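Local structure of ABC transporter binding protein AcbH (Actinoplanes, 3OO8) at residues Y140-F145 / M260-Q266; L332-D338 / T349-Q354. The protein binds beta-D-galactopyranose outside the cell as the solute receptor of an ABC transporter, with an exclusive preference for that sugar. The protein carries 2 engineered substitutions. One frame throughout, in Å; residues are numbered along the deposited sequence.

Contact 1 (Y140-F145 / M260-Q266); sequences YPWVVF and MFQGSNQ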
loop_
_atom_site.group_PDB
_atom_site.type_symbol
_atom_site.label_atom_id
_atom_site.label_comp_id
_atom_site.label_asym_id
_atom_site.label_seq_id
_atom_site.Cartn_x
_atom_site.Cartn_y
_atom_site.Cartn_z
ATOM N N TYR A 140 5.335 1.206 2.038
ATOM C CA TYR A 140 5.828 2.340 1.222
ATOM C C TYR A 140 4.600 3.177 0.884
ATOM O O TYR A 140 3.495 2.659 0.856
ATOM C CB TYR A 140 6.530 1.860 -0.054
ATOM C CG TYR A 140 5.581 1.191 -1.003
ATOM C CD1 TYR A 140 4.898 1.941 -1.961
ATOM C CD2 TYR A 140 5.360 -0.180 -0.935
ATOM C CE1 TYR A 140 4.000 1.315 -2.823
ATOM C CE2 TYR A 140 4.470 -0.793 -1.792
ATOM C CZ TYR A 140 3.809 -0.034 -2.721
ATOM O OH TYR A 140 2.898 -0.605 -3.610
ATOM N N PRO A 141 4.812 4.456 0.574
ATOM C CA PRO A 141 3.680 5.377 0.420
ATOM C C PRO A 141 3.199 5.644 -0.999
ATOM O O PRO A 141 3.959 5.524 -1.961
ATOM C CB PRO A 141 4.249 6.674 0.996
ATOM C CG PRO A 141 5.717 6.624 0.501
ATOM C CD PRO A 141 6.113 5.161 0.645
ATOM N N TRP A 142 1.914 5.990 -1.088
ATOM C CA TRP A 142 1.285 6.501 -2.319
ATOM C C TRP A 142 1.070 7.987 -2.061
ATOM O O TRP A 142 0.205 8.373 -1.283
ATOM C CB TRP A 142 -0.053 5.799 -2.572
ATOM C CG TRP A 142 0.108 4.539 -3.359
ATOM C CD1 TRP A 142 0.715 3.361 -2.960
ATOM C CD2 TRP A 142 -0.328 4.337 -4.702
ATOM N NE1 TRP A 142 0.657 2.433 -3.989
ATOM C CE2 TRP A 142 0.061 3.028 -5.074
ATOM C CE3 TRP A 142 -1.011 5.141 -5.626
ATOM C CZ2 TRP A 142 -0.256 2.487 -6.327
ATOM C CZ3 TRP A 142 -1.292 4.602 -6.902
ATOM C CH2 TRP A 142 -0.901 3.309 -7.225
ATOM N N VAL A 143 1.836 8.820 -2.781
ATOM C CA VAL A 143 1.932 10.250 -2.484
ATOM C C VAL A 143 2.203 10.978 -3.810
ATOM O O VAL A 143 2.341 10.338 -4.836
ATOM C CB VAL A 143 3.131 10.539 -1.492
ATOM C CG1 VAL A 143 2.762 10.108 -0.064
ATOM C CG2 VAL A 143 4.381 9.772 -1.886
ATOM N N VAL A 144 2.211 12.313 -3.777
ATOM C CA VAL A 144 2.363 13.131 -5.007
ATOM C C VAL A 144 3.825 13.567 -5.126
ATOM O O VAL A 144 4.354 14.317 -4.289
ATOM C CB VAL A 144 1.518 14.440 -4.904
ATOM C CG1 VAL A 144 1.634 15.189 -6.228
ATOM C CG2 VAL A 144 0.041 14.187 -4.558
ATOM N N PHE A 145 4.467 13.138 -6.207
ATOM C CA PHE A 145 5.892 13.438 -6.440
ATOM C C PHE A 145 6.034 14.663 -7.310
ATOM O O PHE A 145 5.130 14.970 -8.059
ATOM C CB PHE A 145 6.541 12.238 -7.135
ATOM C CG PHE A 145 6.674 11.067 -6.220
ATOM C CD1 PHE A 145 7.817 10.911 -5.430
ATOM C CD2 PHE A 145 5.674 10.107 -6.186
ATOM C CE1 PHE A 145 7.943 9.856 -4.531
ATOM C CE2 PHE A 145 5.780 9.009 -5.291
ATOM C CZ PHE A 145 6.921 8.889 -4.474
ATOM N N MET A 260 3.196 13.861 -10.056
ATOM C CA MET A 260 2.634 12.558 -10.393
ATOM C C MET A 260 2.297 11.826 -9.090
ATOM O O MET A 260 3.127 11.773 -8.173
ATOM C CB MET A 260 3.597 11.701 -11.189
ATOM C CG MET A 260 3.008 10.320 -11.471
ATOM S SD MET A 260 4.074 9.478 -12.670
ATOM C CE MET A 260 3.216 7.910 -12.839
ATOM N N PHE A 261 1.076 11.310 -8.995
ATOM C CA PHE A 261 0.628 10.582 -7.785
ATOM C C PHE A 261 0.761 9.093 -8.029
ATOM O O PHE A 261 0.128 8.557 -8.928
ATOM C CB PHE A 261 -0.860 10.930 -7.457
ATOM C CG PHE A 261 -1.419 10.174 -6.263
ATOM C CD1 PHE A 261 -1.050 10.563 -4.986
ATOM C CD2 PHE A 261 -2.299 9.112 -6.435
ATOM C CE1 PHE A 261 -1.562 9.914 -3.877
ATOM C CE2 PHE A 261 -2.790 8.432 -5.324
ATOM C CZ PHE A 261 -2.416 8.872 -4.051
ATOM N N GLN A 262 1.614 8.414 -7.263
ATOM C CA GLN A 262 1.692 6.950 -7.344
ATOM C C GLN A 262 2.547 6.429 -6.176
ATOM O O GLN A 262 2.877 7.194 -5.262
ATOM C CB GLN A 262 2.224 6.468 -8.712
ATOM C CG GLN A 262 1.273 5.507 -9.380
ATOM C CD GLN A 262 1.724 5.030 -10.737
ATOM O OE1 GLN A 262 1.224 5.507 -11.758
ATOM N NE2 GLN A 262 2.639 4.083 -10.762
ATOM N N GLY A 263 2.879 5.138 -6.183
ATOM C CA GLY A 263 3.697 4.557 -5.109
ATOM C C GLY A 263 5.164 4.930 -5.230
ATOM O O GLY A 263 5.665 5.088 -6.348
ATOM N N SER A 264 5.869 5.097 -4.107
ATOM C CA SER A 264 7.297 5.474 -4.229
ATOM C C SER A 264 8.164 4.394 -4.890
ATOM O O SER A 264 9.140 4.726 -5.581
ATOM C CB SER A 264 7.895 5.808 -2.869
ATOM O OG SER A 264 7.940 4.612 -2.137
ATOM N N ASN A 265 7.807 3.127 -4.725
ATOM C CA ASN A 265 8.556 2.034 -5.347
ATOM C C ASN A 265 8.301 1.935 -6.853
ATOM O O ASN A 265 8.746 1.005 -7.528
ATOM C CB ASN A 265 8.317 0.719 -4.614
ATOM C CG ASN A 265 6.978 0.116 -4.919
ATOM O OD1 ASN A 265 6.124 0.740 -5.554
ATOM N ND2 ASN A 265 6.768 -1.105 -4.447
ATOM N N GLN A 266 7.512 2.886 -7.349
ATOM C CA GLN A 266 7.263 3.015 -8.786
ATOM C C GLN A 266 7.944 4.284 -9.265
ATOM O O GLN A 266 8.998 4.226 -9.944
ATOM C CB GLN A 266 5.756 3.034 -9.064
ATOM C CG GLN A 266 5.074 1.742 -8.590
ATOM C CD GLN A 266 3.772 1.990 -7.871
ATOM O OE1 GLN A 266 3.017 2.917 -8.169
ATOM N NE2 GLN A 266 3.502 1.123 -6.920
HETATM O O HOH W 1 4.459 -2.213 -6.083
#

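Contact 2 (L332-D338 / T349-Q354); sequences LKTDHWD and TYNDIQ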
loop_
_atom_site.group_PDB
_atom_site.type_symbol
_atom_site.label_atom_id
_atom_site.label_comp_id
_atom_site.label_asym_id
_atom_site.label_seq_id
_atom_site.Cartn_x
_atom_site.Cartn_y
_atom_site.Cartn_z
ATOM N N LEU A 332 15.978 -4.504 5.335
ATOM C CA LEU A 332 15.886 -3.387 4.402
ATOM C C LEU A 332 17.213 -2.805 3.889
ATOM O O LEU A 332 17.205 -1.900 3.064
ATOM C CB LEU A 332 15.013 -2.264 5.000
ATOM C CG LEU A 332 13.546 -2.691 5.232
ATOM C CD1 LEU A 332 12.885 -1.575 6.046
ATOM C CD2 LEU A 332 12.837 -2.857 3.891
ATOM N N LYS A 333 18.341 -3.358 4.326
ATOM C CA LYS A 333 19.648 -2.810 3.894
ATOM C C LYS A 333 19.749 -2.587 2.390
ATOM O O LYS A 333 20.257 -1.546 1.939
ATOM C CB LYS A 333 20.789 -3.734 4.352
ATOM C CG LYS A 333 21.046 -3.714 5.838
ATOM C CD LYS A 333 22.345 -4.503 6.154
ATOM C CE LYS A 333 22.233 -5.974 5.713
ATOM N NZ LYS A 333 21.407 -6.881 6.590
ATOM N N THR A 334 19.277 -3.556 1.609
ATOM C CA THR A 334 19.374 -3.477 0.157
ATOM C C THR A 334 18.058 -3.081 -0.525
ATOM O O THR A 334 17.971 -3.142 -1.742
ATOM C CB THR A 334 19.818 -4.827 -0.459
ATOM O OG1 THR A 334 18.872 -5.869 -0.140
ATOM C CG2 THR A 334 21.194 -5.238 0.032
ATOM N N ASP A 335 17.065 -2.659 0.250
ATOM C CA ASP A 335 15.762 -2.253 -0.280
ATOM C C ASP A 335 15.750 -0.722 -0.278
ATOM O O ASP A 335 15.876 -0.111 0.773
ATOM C CB ASP A 335 14.663 -2.782 0.651
ATOM C CG ASP A 335 13.230 -2.529 0.116
ATOM O OD1 ASP A 335 12.951 -1.444 -0.440
ATOM O OD2 ASP A 335 12.362 -3.414 0.313
ATOM N N HIS A 336 15.598 -0.107 -1.444
ATOM C CA HIS A 336 15.691 1.335 -1.518
ATOM C C HIS A 336 14.410 2.133 -1.332
ATOM O O HIS A 336 14.476 3.358 -1.290
ATOM C CB HIS A 336 16.347 1.739 -2.842
ATOM C CG HIS A 336 17.714 1.157 -3.031
ATOM N ND1 HIS A 336 18.749 1.396 -2.153
ATOM C CD2 HIS A 336 18.214 0.344 -3.993
ATOM C CE1 HIS A 336 19.828 0.753 -2.565
ATOM N NE2 HIS A 336 19.531 0.111 -3.680
ATOM N N TRP A 337 13.255 1.469 -1.216
ATOM C CA TRP A 337 11.980 2.206 -1.161
ATOM C C TRP A 337 11.108 1.865 0.042
ATOM O O TRP A 337 10.474 2.744 0.601
ATOM C CB TRP A 337 11.180 2.082 -2.464
ATOM C CG TRP A 337 12.095 2.316 -3.625
ATOM C CD1 TRP A 337 12.497 1.379 -4.522
ATOM C CD2 TRP A 337 12.829 3.517 -3.931
ATOM N NE1 TRP A 337 13.411 1.927 -5.403
ATOM C CE2 TRP A 337 13.630 3.236 -5.059
ATOM C CE3 TRP A 337 12.871 4.796 -3.380
ATOM C CZ2 TRP A 337 14.457 4.192 -5.639
ATOM C CZ3 TRP A 337 13.710 5.752 -3.963
ATOM C CH2 TRP A 337 14.480 5.441 -5.072
ATOM N N ASP A 338 11.036 0.595 0.396
ATOM C CA ASP A 338 10.245 0.209 1.564
ATOM C C ASP A 338 10.856 0.735 2.867
ATOM O O ASP A 338 12.077 0.896 2.991
ATOM C CB ASP A 338 10.170 -1.309 1.648
ATOM C CG ASP A 338 9.442 -1.925 0.465
ATOM O OD1 ASP A 338 8.304 -1.510 0.202
ATOM O OD2 ASP A 338 9.989 -2.834 -0.187
ATOM N N THR A 349 20.850 2.916 6.191
ATOM C CA THR A 349 20.868 2.783 4.743
ATOM C C THR A 349 19.773 3.593 4.026
ATOM O O THR A 349 19.768 3.657 2.802
ATOM C CB THR A 349 20.695 1.299 4.328
ATOM O OG1 THR A 349 19.545 0.762 4.989
ATOM C CG2 THR A 349 21.917 0.458 4.706
ATOM N N TYR A 350 18.833 4.180 4.762
ATOM C CA TYR A 350 17.753 4.898 4.084
ATOM C C TYR A 350 18.232 6.112 3.261
ATOM O O TYR A 350 19.110 6.860 3.701
ATOM C CB TYR A 350 16.729 5.433 5.067
ATOM C CG TYR A 350 15.815 4.430 5.747
ATOM C CD1 TYR A 350 15.673 3.121 5.284
ATOM C CD2 TYR A 350 15.006 4.860 6.774
ATOM C CE1 TYR A 350 14.795 2.223 5.925
ATOM C CE2 TYR A 350 14.110 3.992 7.413
ATOM C CZ TYR A 350 14.011 2.686 6.965
ATOM O OH TYR A 350 13.156 1.840 7.621
ATOM N N ASN A 351 17.647 6.287 2.081
ATOM C CA ASN A 351 17.777 7.525 1.316
ATOM C C ASN A 351 16.746 8.597 1.765
ATOM O O ASN A 351 15.933 8.376 2.681
ATOM C CB ASN A 351 17.671 7.238 -0.181
ATOM C CG ASN A 351 16.352 6.597 -0.551
ATOM O OD1 ASN A 351 15.316 6.993 -0.035
ATOM N ND2 ASN A 351 16.385 5.608 -1.447
ATOM N N ASP A 352 16.784 9.766 1.139
ATOM C CA ASP A 352 15.955 10.868 1.586
ATOM C C ASP A 352 14.459 10.575 1.423
ATOM O O ASP A 352 13.656 10.991 2.265
ATOM C CB ASP A 352 16.350 12.155 0.848
ATOM C CG ASP A 352 17.643 12.749 1.382
ATOM O OD1 ASP A 352 18.030 12.398 2.523
ATOM O OD2 ASP A 352 18.250 13.572 0.661
ATOM N N ILE A 353 14.128 9.888 0.328
ATOM C CA ILE A 353 12.751 9.498 0.015
ATOM C C ILE A 353 12.244 8.583 1.121
ATOM O O ILE A 353 11.127 8.779 1.591
ATOM C CB ILE A 353 12.641 8.754 -1.349
ATOM C CG1 ILE A 353 12.947 9.715 -2.501
ATOM C CG2 ILE A 353 11.200 8.205 -1.552
ATOM C CD1 ILE A 353 11.924 10.840 -2.617
ATOM N N GLN A 354 13.062 7.608 1.511
ATOM C CA GLN A 354 12.698 6.715 2.643
ATOM C C GLN A 354 12.543 7.472 3.953
ATOM O O GLN A 354 11.600 7.229 4.701
ATOM C CB GLN A 354 13.727 5.599 2.810
ATOM C CG GLN A 354 13.593 4.523 1.716
ATOM C CD GLN A 354 14.758 3.541 1.743
ATOM O OE1 GLN A 354 15.928 3.930 1.517
ATOM N NE2 GLN A 354 14.462 2.265 2.017
HETATM O O HOH W 2 17.506 0.979 3.190
HETATM O O HOH W 3 18.144 2.615 0.783
#

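Contact 1 (Y140-F145 / M260-Q266)
Trp142 keeps CG anti to its carbonyl carbon (chi1 -88°), and Phe261 carries its own CG anti to the backbone N (chi1 177°); from one face of an antiparallel strand pair, these torsions bring the indole edge toward the Phe261 face in an offset edge-to-face pair, with Trp142 CE3 and Phe261 CE2 3.8 Å apart. One indole face lies on the opposing backbone: Gly263 CA makes a CH-pi contact 3.8 Å from the centroid of the five-membered ring of Trp142. Glycine suits this place because a CB would clash with Tyr140 CE1. Backbone bonds tie the strands, the straightest from Phe145 N to Met260 O (2.7 Å, 174°). Past them, the Asn265 amide stacks on a Tyr140 face, its ND2 3.5 Å from Tyr140 CE2. With an alanine here in place of Trp142, the Phe261 face would probably lose its edge partner and Gly263 CA its CH-pi cover. Gln266 OE1 accepts from Gln262 NE2 (2.9 Å) and Gly263 N (3.0 Å), which approach from opposite faces of its plane. Trp142 and Gln266 both bind beta-D-galactose in this protein, and the double grip on OE1 is likely to hold the Gln266 amide in one orientation.

Contact 2 (L332-D338 / T349-Q354)
Gln354 reaches from the first turn of helix 352-363 across to the 332-338 loop, while Asn351, its partner in a capping box, holds the N-cap. Asn351 OD1 accepts from Gln354 N, and Gln354 OE1 in return accepts from Asn351 N (3.0 Å), so each side chain takes the other's backbone N-H. An amide serves well at both positions, since its oxygen caps while its nitrogen is left to donate across the contact. With its chain extended beyond CG (chi2 170°), Gln354 sends NE2 to two loop carbonyls: Asp338 O (2.9 Å), in the plane of the amide, and Asp335 O (3.0 Å), tilted 29° from it. Asn351 ND2 donates to His336 O (3.0 Å), in the carbonyl plane on a lone pair. The indole of Trp337 runs across the Asn351 side chain at about a right angle, the ring and amide planes 44° apart, and its edge meets Ile353 CB 4.1 Å from Trp337 CZ3. The Tyr350 ring turns an edge to Leu332 CD1, and its hydroxyl bonds Gly340 N. Within the loop Asp335 forms an Asx motif: OD1 accepts from Trp337 N, the Asx turn, nearly along the C-O axis, and from Asp338 N, at 2.9 Å, from above the carboxylate plane.

In the fold
From the N terminus, the chain first lays down strand 134-147, then passes through a largely helical excursion before strand 257-261 returns antiparallel to it; contact 1 closes this long loop of 114 intervening residues, deep in the protein. Contact 2 opens only afterwards, beyond helix 325-332, and closes a short loop of ten residues that includes strand 339-340. The two are therefore in series, neither nested nor crossed. In space they meet: Trp337 packs by CB on Asn265 CB (3.8 Å), and Asp338 lies against the Tyr140 ring. The loop between helix 325-332 and strand 339-340 thus packs on helix 264-270 and strand 134-147, next to galactose-site residues, while contact 2 ties that loop to the start of helix 352-363.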